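Local structure of rhamnogalacturonan endolyase YesW (Bacillus subtilis, 2ZUX) at residues Q180-D185 with P280-T285. The protein cleaves the rhamnogalacturonan type I backbone of plant cell-wall pectin by endo-type elimination, with a requirement for calcium or manganese. Sequence-based numbering, arbitrary orientation.
With CA (calcium ion), chain G.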
loop_
_atom_site.group_PDB
_atom_site.type_symbol
_atom_site.label_atom_id
_atom_site.label_comp_id
_atom_site.label_asym_id
_atom_site.label_seq_id
_atom_site.Cartn_x
_atom_site.Cartn_y
_atom_site.Cartn_z
ATOM N N GLN A 180 2.535 -7.367 -9.924
ATOM C CA GLN A 180 1.814 -6.399 -9.100
ATOM C C GLN A 180 0.639 -7.160 -8.493
ATOM O O GLN A 180 -0.280 -7.549 -9.209
ATOM C CB GLN A 180 1.329 -5.226 -9.965
ATOM C CG GLN A 180 2.389 -4.646 -10.907
ATOM C CD GLN A 180 3.677 -4.230 -10.209
ATOM O OE1 GLN A 180 3.698 -3.879 -9.026
ATOM N NE2 GLN A 180 4.771 -4.261 -10.962
ATOM N N PHE A 181 0.687 -7.417 -7.190
ATOM C CA PHE A 181 -0.278 -8.335 -6.580
ATOM C C PHE A 181 -1.313 -7.642 -5.717
ATOM O O PHE A 181 -0.990 -6.835 -4.849
ATOM C CB PHE A 181 0.423 -9.498 -5.855
ATOM C CG PHE A 181 1.317 -9.084 -4.701
ATOM C CD1 PHE A 181 0.892 -9.253 -3.390
ATOM C CD2 PHE A 181 2.594 -8.566 -4.924
ATOM C CE1 PHE A 181 1.711 -8.892 -2.324
ATOM C CE2 PHE A 181 3.411 -8.188 -3.855
ATOM C CZ PHE A 181 2.967 -8.351 -2.562
ATOM N N MET A 182 -2.576 -7.955 -5.996
ATOM C CA MET A 182 -3.703 -7.353 -5.303
ATOM C C MET A 182 -4.294 -8.336 -4.319
ATOM O O MET A 182 -4.619 -9.469 -4.676
ATOM C CB MET A 182 -4.769 -6.903 -6.302
ATOM C CG MET A 182 -4.384 -5.659 -7.091
ATOM S SD MET A 182 -4.075 -4.219 -6.037
ATOM C CE MET A 182 -2.306 -3.999 -6.249
ATOM N N VAL A 183 -4.432 -7.886 -3.082
ATOM C CA VAL A 183 -5.023 -8.707 -2.031
ATOM C C VAL A 183 -6.270 -7.995 -1.543
ATOM O O VAL A 183 -6.196 -6.866 -1.056
ATOM C CB VAL A 183 -4.033 -8.937 -0.861
ATOM C CG1 VAL A 183 -4.651 -9.857 0.188
ATOM C CG2 VAL A 183 -2.706 -9.506 -1.375
ATOM N N TYR A 184 -7.424 -8.640 -1.683
ATOM C CA TYR A 184 -8.672 -7.965 -1.356
ATOM C C TYR A 184 -9.806 -8.956 -1.389
ATOM O O TYR A 184 -9.750 -9.947 -2.113
ATOM C CB TYR A 184 -8.959 -6.834 -2.366
ATOM C CG TYR A 184 -9.645 -5.654 -1.716
ATOM C CD1 TYR A 184 -8.904 -4.689 -1.040
ATOM C CD2 TYR A 184 -11.036 -5.507 -1.756
ATOM C CE1 TYR A 184 -9.518 -3.616 -0.424
ATOM C CE2 TYR A 184 -11.662 -4.431 -1.128
ATOM C CZ TYR A 184 -10.892 -3.486 -0.471
ATOM O OH TYR A 184 -11.471 -2.410 0.171
ATOM N N ASP A 185 -10.841 -8.673 -0.601
ATOM C CA ASP A 185 -12.083 -9.433 -0.691
ATOM C C ASP A 185 -12.886 -8.888 -1.873
ATOM O O ASP A 185 -13.744 -8.020 -1.707
ATOM C CB ASP A 185 -12.875 -9.336 0.612
ATOM C CG ASP A 185 -14.163 -10.127 0.580
ATOM O OD1 ASP A 185 -14.334 -10.981 -0.318
ATOM O OD2 ASP A 185 -15.005 -9.866 1.470
ATOM N N PRO A 280 -15.678 -3.560 -4.465
ATOM C CA PRO A 280 -14.378 -3.439 -5.130
ATOM C C PRO A 280 -14.348 -4.031 -6.532
ATOM O O PRO A 280 -15.034 -5.027 -6.807
ATOM C CB PRO A 280 -13.447 -4.234 -4.216
ATOM C CG PRO A 280 -14.344 -5.260 -3.575
ATOM C CD PRO A 280 -15.637 -4.523 -3.348
ATOM N N SER A 281 -13.528 -3.415 -7.381
ATOM C CA SER A 281 -13.144 -3.944 -8.684
ATOM C C SER A 281 -11.625 -3.994 -8.752
ATOM O O SER A 281 -10.938 -3.330 -7.969
ATOM C CB SER A 281 -13.658 -3.056 -9.818
ATOM O OG SER A 281 -15.079 -2.959 -9.814
ATOM N N LEU A 282 -11.120 -4.773 -9.698
ATOM C CA LEU A 282 -9.688 -4.972 -9.885
ATOM C C LEU A 282 -9.229 -4.213 -11.123
ATOM O O LEU A 282 -9.837 -4.344 -12.183
ATOM C CB LEU A 282 -9.435 -6.468 -10.082
ATOM C CG LEU A 282 -8.017 -6.916 -10.422
ATOM C CD1 LEU A 282 -7.121 -6.702 -9.209
ATOM C CD2 LEU A 282 -8.036 -8.381 -10.848
ATOM N N ILE A 283 -8.154 -3.436 -10.996
ATOM C CA ILE A 283 -7.584 -2.696 -12.120
ATOM C C ILE A 283 -6.225 -3.294 -12.475
ATOM O O ILE A 283 -5.378 -3.453 -11.600
ATOM C CB ILE A 283 -7.370 -1.207 -11.761
ATOM C CG1 ILE A 283 -8.637 -0.611 -11.120
ATOM C CG2 ILE A 283 -6.878 -0.415 -12.986
ATOM C CD1 ILE A 283 -9.867 -0.607 -12.021
ATOM N N MET A 284 -6.026 -3.640 -13.748
ATOM C CA MET A 284 -4.714 -4.045 -14.261
ATOM C C MET A 284 -4.331 -3.049 -15.342
ATOM O O MET A 284 -5.136 -2.764 -16.241
ATOM C CB MET A 284 -4.761 -5.450 -14.870
ATOM C CG MET A 284 -4.956 -6.566 -13.865
ATOM S SD MET A 284 -3.432 -6.891 -12.899
ATOM C CE MET A 284 -4.201 -7.139 -11.319
ATOM N N THR A 285 -3.111 -2.520 -15.262
ATOM C CA THR A 285 -2.632 -1.573 -16.262
ATOM C C THR A 285 -1.345 -2.043 -16.922
ATOM O O THR A 285 -0.600 -2.878 -16.375
ATOM C CB THR A 285 -2.421 -0.154 -15.686
ATOM O OG1 THR A 285 -1.177 -0.092 -14.983
ATOM C CG2 THR A 285 -3.525 0.205 -14.716
HETATM CA CA CA G . -13.687 -13.227 -0.999
HETATM O O HOH W 1 -13.681 -15.675 -0.907
#
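Pro-280 lies against the ring of Tyr-184 at one end of this contact, its CB and CG both packing obliquely on CD2 and CE2, with CB 3.6 Å from Tyr-184 CE2. Pro-280 CG also comes within 3.4 Å of Asp-185 O, and these two approaches make this corner the tight one; the carbonyl itself is hydrogen-bonded to Gln-4 NE2. A second close touch follows at mid-contact, where Leu-282 CD1 reaches Met-182 CG at 3.6 Å. In Leu-282, chi1 (175°) puts CG beside the carbonyl carbon and chi2 (69°) then turns CD1 to CB and CG of Met-182, whose chain bends away at chi2 and chi3. Toward Gln-180 the packing slackens: Met-284 CE stays 4.5 Å from both Met-182 CG and Gln-180 O, and the Gln-180 amide turns off to Ala-557 and Ala-176. This looser end is nonetheless buried. The strands run nearly antiparallel, yet belong to separate four-stranded sheets, 182-184 at the edge of one and 281-286 inside the next, as in the face-to-face stacking of successive beta-propeller blades. Polar groups are served outside the interface: Tyr-184 OH pairs with Tyr-274 OH, Asp-185 OD2 with Gly-190 N, and Asp-185 OD1 binds calcium alongside Asp-187, Asp-189, Lys-191 O, Glu-193 and a water. The blades therefore meet here mainly through apolar side chains, while the metal probably helps to hold the loop that follows strand 182-184.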